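Local coordinates for sensor protein, Kinase (Polaromonas sp. JS666, PDB 3GRC) that probably serves as the phosphoacceptor receiver module of a sensor histidine kinase, taking part in two-component phosphorelay signalling, at residues I18-F31 / K110-H122. Residues are numbered along the deposited sequence; the frame is centred on the assembly and turned at random.
Sequences IARLLNLMLEKGGF and KPIDENLLILSLH
In this CheY-like receiver fold, helices 16-28 and 114-128 pack on the same face of the parallel sheet and cross steeply (-69°). Their meeting is mostly apolar: Met25, here selenomethionine, long and flexible, has CG anti to the carbonyl carbon (chi1 -70°) and lays SE 4.1 Å from Leu117 CD2 and against the aliphatic Glu114 CG, its own CG 3.8 Å from Glu114 CD. A water donates to Glu114 OE2 (2.6 Å) and to Met25 O; an alanine in place of Glu114 would probably leave that water without its carboxylate partner. Branched Leu22 and Leu26 fill the inner layer above strand 8-12, Leu26 CD2 pressing tightly on Leu121 CD1 at 3.5 Å; Ile112 CD1 meets Leu22 CD2 and Ile18 CG2. Just after strand 106-108, Lys110, joined by a cis peptide to Pro111, as is characteristic of receiver domains, extends past Ile18 CG2 to a salt bridge with Glu13, consistent with the family's invariant phosphorylation-site lysine. A Schellman motif closes helix 16-28 with Gly30 at C-prime, whose positive phi would jam a CB against the preceding carbonyl O. A side chain on Gly29 would collide with Ile118 CD1. Phe31 CZ reaches His122 CD2 at 3.4 Å, the ring planes inclined at 39°.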
loop_
_atom_site.group_PDB
_atom_site.type_symbol
_atom_site.label_atom_id
_atom_site.label_comp_id
_atom_site.label_asym_id
_atom_site.label_seq_id
_atom_site.Cartn_x
_atom_site.Cartn_y
_atom_site.Cartn_z
ATOM N N ILE A 18 1.181 13.745 -1.710
ATOM C CA ILE A 18 0.313 12.621 -1.340
ATOM C C ILE A 18 0.991 11.703 -0.302
ATOM O O ILE A 18 0.326 11.172 0.582
ATOM C CB ILE A 18 -0.107 11.773 -2.595
ATOM C CG1 ILE A 18 -0.732 12.672 -3.668
ATOM C CG2 ILE A 18 -1.093 10.679 -2.199
ATOM C CD1 ILE A 18 -1.963 13.454 -3.197
ATOM N N ALA A 19 2.306 11.520 -0.411
ATOM C CA ALA A 19 3.040 10.664 0.532
ATOM C C ALA A 19 2.890 11.267 1.927
ATOM O O ALA A 19 2.604 10.565 2.890
ATOM C CB ALA A 19 4.524 10.579 0.158
ATOM N N ARG A 20 3.069 12.579 2.015
ATOM C CA ARG A 20 2.937 13.274 3.281
ATOM C C ARG A 20 1.477 13.253 3.760
ATOM O O ARG A 20 1.224 13.106 4.949
ATOM C CB ARG A 20 3.457 14.720 3.156
ATOM C CG ARG A 20 3.377 15.573 4.439
ATOM C CD ARG A 20 4.120 14.968 5.644
ATOM N NE ARG A 20 4.278 15.951 6.717
ATOM C CZ ARG A 20 4.378 15.670 8.015
ATOM N NH1 ARG A 20 4.339 14.416 8.451
ATOM N NH2 ARG A 20 4.501 16.664 8.882
ATOM N N LEU A 21 0.519 13.396 2.846
ATOM C CA LEU A 21 -0.897 13.366 3.237
ATOM C C LEU A 21 -1.177 12.002 3.883
ATOM O O LEU A 21 -1.780 11.926 4.962
ATOM C CB LEU A 21 -1.831 13.558 2.022
ATOM C CG LEU A 21 -3.366 13.416 2.219
ATOM C CD1 LEU A 21 -3.884 14.510 3.152
ATOM C CD2 LEU A 21 -4.109 13.489 0.870
ATOM N N LEU A 22 -0.727 10.930 3.227
ATOM C CA LEU A 22 -0.953 9.591 3.769
ATOM C C LEU A 22 -0.284 9.475 5.139
ATOM O O LEU A 22 -0.908 9.025 6.094
ATOM C CB LEU A 22 -0.434 8.504 2.812
ATOM C CG LEU A 22 -1.286 8.267 1.544
ATOM C CD1 LEU A 22 -0.527 7.405 0.569
ATOM C CD2 LEU A 22 -2.603 7.607 1.920
ATOM N N ASN A 23 0.964 9.917 5.234
ATOM C CA ASN A 23 1.683 9.877 6.502
ATOM C C ASN A 23 0.851 10.566 7.601
ATOM O O ASN A 23 0.669 10.004 8.677
ATOM C CB ASN A 23 3.057 10.556 6.364
ATOM C CG ASN A 23 3.854 10.548 7.664
ATOM O OD1 ASN A 23 4.247 11.596 8.157
ATOM N ND2 ASN A 23 4.102 9.363 8.212
ATOM N N LEU A 24 0.332 11.763 7.321
ATOM C CA LEU A 24 -0.481 12.502 8.294
ATOM C C LEU A 24 -1.856 11.874 8.581
ATOM O O LEU A 24 -2.270 11.834 9.740
ATOM C CB LEU A 24 -0.655 13.954 7.845
ATOM C CG LEU A 24 0.676 14.704 7.853
ATOM C CD1 LEU A 24 0.538 16.030 7.090
ATOM C CD2 LEU A 24 1.118 14.918 9.313
HETATM N N MSE A 25 -2.567 11.402 7.548
HETATM C CA MSE A 25 -3.880 10.737 7.749
HETATM C C MSE A 25 -3.722 9.443 8.572
HETATM O O MSE A 25 -4.539 9.124 9.439
HETATM C CB MSE A 25 -4.529 10.335 6.405
HETATM C CG MSE A 25 -5.032 11.435 5.525
HETATM SE SE MSE A 25 -5.898 10.666 3.934
HETATM C CE MSE A 25 -6.632 12.370 3.291
ATOM N N LEU A 26 -2.681 8.684 8.265
ATOM C CA LEU A 26 -2.454 7.436 8.964
ATOM C C LEU A 26 -2.204 7.675 10.445
ATOM O O LEU A 26 -2.697 6.928 11.296
ATOM C CB LEU A 26 -1.280 6.687 8.342
ATOM C CG LEU A 26 -1.641 6.120 6.975
ATOM C CD1 LEU A 26 -0.527 5.208 6.426
ATOM C CD2 LEU A 26 -2.920 5.350 7.142
ATOM N N GLU A 27 -1.444 8.723 10.738
ATOM C CA GLU A 27 -1.145 9.074 12.114
ATOM C C GLU A 27 -2.468 9.374 12.834
ATOM O O GLU A 27 -2.685 8.915 13.946
ATOM C CB GLU A 27 -0.206 10.286 12.181
ATOM C CG GLU A 27 0.107 10.748 13.611
ATOM C CD GLU A 27 1.158 11.846 13.662
ATOM O OE1 GLU A 27 0.961 12.899 13.021
ATOM O OE2 GLU A 27 2.188 11.654 14.348
ATOM N N LYS A 28 -3.361 10.132 12.212
ATOM C CA LYS A 28 -4.633 10.395 12.877
ATOM C C LYS A 28 -5.370 9.077 13.157
ATOM O O LYS A 28 -6.043 8.942 14.171
ATOM C CB LYS A 28 -5.515 11.305 12.026
ATOM C CG LYS A 28 -5.028 12.735 11.958
ATOM C CD LYS A 28 -5.043 13.380 13.322
ATOM C CE LYS A 28 -4.832 14.875 13.204
ATOM N NZ LYS A 28 -4.721 15.519 14.540
ATOM N N GLY A 29 -5.221 8.106 12.261
ATOM C CA GLY A 29 -5.891 6.831 12.424
ATOM C C GLY A 29 -5.192 5.821 13.320
ATOM O O GLY A 29 -5.603 4.661 13.374
ATOM N N GLY A 30 -4.127 6.244 14.001
ATOM C CA GLY A 30 -3.419 5.357 14.906
ATOM C C GLY A 30 -2.267 4.570 14.321
ATOM O O GLY A 30 -1.746 3.661 14.962
ATOM N N PHE A 31 -1.845 4.923 13.116
ATOM C CA PHE A 31 -0.757 4.209 12.459
ATOM C C PHE A 31 0.553 4.986 12.328
ATOM O O PHE A 31 0.536 6.174 12.021
ATOM C CB PHE A 31 -1.179 3.810 11.040
ATOM C CG PHE A 31 -2.283 2.800 10.979
ATOM C CD1 PHE A 31 -2.024 1.454 11.218
ATOM C CD2 PHE A 31 -3.567 3.175 10.589
ATOM C CE1 PHE A 31 -3.026 0.497 11.054
ATOM C CE2 PHE A 31 -4.569 2.221 10.425
ATOM C CZ PHE A 31 -4.294 0.880 10.656
ATOM N N LYS A 110 -8.283 8.344 -5.881
ATOM C CA LYS A 110 -7.906 9.661 -5.402
ATOM C C LYS A 110 -8.918 10.560 -6.118
ATOM O O LYS A 110 -9.263 10.309 -7.271
ATOM C CB LYS A 110 -6.482 10.019 -5.837
ATOM C CG LYS A 110 -5.361 9.252 -5.109
ATOM C CD LYS A 110 -4.018 9.582 -5.716
ATOM C CE LYS A 110 -2.878 8.755 -5.127
ATOM N NZ LYS A 110 -1.558 9.000 -5.816
ATOM N N PRO A 111 -9.435 11.598 -5.437
ATOM C CA PRO A 111 -9.148 12.000 -4.052
ATOM C C PRO A 111 -9.459 10.908 -3.029
ATOM O O PRO A 111 -10.474 10.228 -3.109
ATOM C CB PRO A 111 -10.024 13.244 -3.870
ATOM C CG PRO A 111 -11.197 12.963 -4.744
ATOM C CD PRO A 111 -10.536 12.402 -5.996
ATOM N N ILE A 112 -8.564 10.770 -2.064
ATOM C CA ILE A 112 -8.668 9.757 -1.036
ATOM C C ILE A 112 -9.765 9.940 0.001
ATOM O O ILE A 112 -9.902 10.994 0.606
ATOM C CB ILE A 112 -7.326 9.606 -0.282
ATOM C CG1 ILE A 112 -6.175 9.445 -1.281
ATOM C CG2 ILE A 112 -7.401 8.388 0.652
ATOM C CD1 ILE A 112 -4.787 9.540 -0.661
ATOM N N ASP A 113 -10.543 8.887 0.193
ATOM C CA ASP A 113 -11.596 8.874 1.186
ATOM C C ASP A 113 -10.892 8.441 2.482
ATOM O O ASP A 113 -10.596 7.273 2.664
ATOM C CB ASP A 113 -12.646 7.843 0.803
ATOM C CG ASP A 113 -13.832 7.861 1.723
ATOM O OD1 ASP A 113 -13.650 7.970 2.953
ATOM O OD2 ASP A 113 -14.957 7.752 1.212
ATOM N N GLU A 114 -10.621 9.386 3.367
ATOM C CA GLU A 114 -9.919 9.100 4.613
ATOM C C GLU A 114 -10.528 7.993 5.465
ATOM O O GLU A 114 -9.810 7.119 5.968
ATOM C CB GLU A 114 -9.811 10.376 5.439
ATOM C CG GLU A 114 -8.744 10.343 6.515
ATOM C CD GLU A 114 -8.502 11.721 7.099
ATOM O OE1 GLU A 114 -8.827 12.709 6.410
ATOM O OE2 GLU A 114 -7.986 11.818 8.230
ATOM N N ASN A 115 -11.844 8.041 5.644
ATOM C CA ASN A 115 -12.536 7.028 6.434
ATOM C C ASN A 115 -12.383 5.650 5.815
ATOM O O ASN A 115 -12.109 4.670 6.512
ATOM C CB ASN A 115 -14.019 7.380 6.545
ATOM C CG ASN A 115 -14.237 8.686 7.263
ATOM O OD1 ASN A 115 -13.911 8.812 8.444
ATOM N ND2 ASN A 115 -14.771 9.679 6.554
ATOM N N LEU A 116 -12.567 5.577 4.501
ATOM C CA LEU A 116 -12.450 4.304 3.811
ATOM C C LEU A 116 -10.999 3.841 3.890
ATOM O O LEU A 116 -10.734 2.659 4.008
ATOM C CB LEU A 116 -12.915 4.428 2.352
ATOM C CG LEU A 116 -13.010 3.140 1.507
ATOM C CD1 LEU A 116 -13.886 2.107 2.180
ATOM C CD2 LEU A 116 -13.565 3.483 0.123
ATOM N N LEU A 117 -10.052 4.775 3.866
ATOM C CA LEU A 117 -8.647 4.377 3.948
ATOM C C LEU A 117 -8.318 3.674 5.252
ATOM O O LEU A 117 -7.719 2.600 5.252
ATOM C CB LEU A 117 -7.712 5.581 3.804
ATOM C CG LEU A 117 -6.223 5.305 4.088
ATOM C CD1 LEU A 117 -5.680 4.321 3.072
ATOM C CD2 LEU A 117 -5.432 6.608 4.037
ATOM N N ILE A 118 -8.692 4.298 6.365
ATOM C CA ILE A 118 -8.402 3.744 7.679
ATOM C C ILE A 118 -9.176 2.437 7.875
ATOM O O ILE A 118 -8.612 1.440 8.313
ATOM C CB ILE A 118 -8.746 4.767 8.781
ATOM C CG1 ILE A 118 -8.083 6.122 8.455
ATOM C CG2 ILE A 118 -8.272 4.257 10.143
ATOM C CD1 ILE A 118 -6.553 6.087 8.314
ATOM N N LEU A 119 -10.447 2.439 7.503
ATOM C CA LEU A 119 -11.284 1.250 7.627
ATOM C C LEU A 119 -10.676 0.097 6.827
ATOM O O LEU A 119 -10.498 -1.005 7.353
ATOM C CB LEU A 119 -12.700 1.535 7.127
ATOM C CG LEU A 119 -13.656 0.337 7.139
ATOM C CD1 LEU A 119 -13.791 -0.207 8.568
ATOM C CD2 LEU A 119 -15.012 0.760 6.597
ATOM N N SER A 120 -10.349 0.367 5.563
ATOM C CA SER A 120 -9.743 -0.630 4.681
ATOM C C SER A 120 -8.438 -1.202 5.243
ATOM O O SER A 120 -8.230 -2.410 5.200
ATOM C CB SER A 120 -9.481 -0.040 3.289
ATOM O OG SER A 120 -10.685 0.268 2.607
ATOM N N LEU A 121 -7.552 -0.362 5.771
ATOM C CA LEU A 121 -6.307 -0.900 6.325
ATOM C C LEU A 121 -6.594 -1.823 7.516
ATOM O O LEU A 121 -5.995 -2.886 7.629
ATOM C CB LEU A 121 -5.340 0.225 6.726
ATOM C CG LEU A 121 -4.621 0.915 5.560
ATOM C CD1 LEU A 121 -4.051 2.238 6.025
ATOM C CD2 LEU A 121 -3.519 0.027 5.006
ATOM N N HIS A 122 -7.507 -1.420 8.398
ATOM C CA HIS A 122 -7.868 -2.253 9.550
ATOM C C HIS A 122 -8.404 -3.596 9.056
ATOM O O HIS A 122 -7.985 -4.646 9.534
ATOM C CB HIS A 122 -8.929 -1.560 10.416
ATOM C CG HIS A 122 -8.361 -0.542 11.357
ATOM N ND1 HIS A 122 -9.079 0.553 11.790
ATOM C CD2 HIS A 122 -7.145 -0.453 11.934
ATOM C CE1 HIS A 122 -8.319 1.279 12.594
ATOM N NE2 HIS A 122 -7.143 0.694 12.698
HETATM O O HOH W 1 -7.508 9.699 9.668
#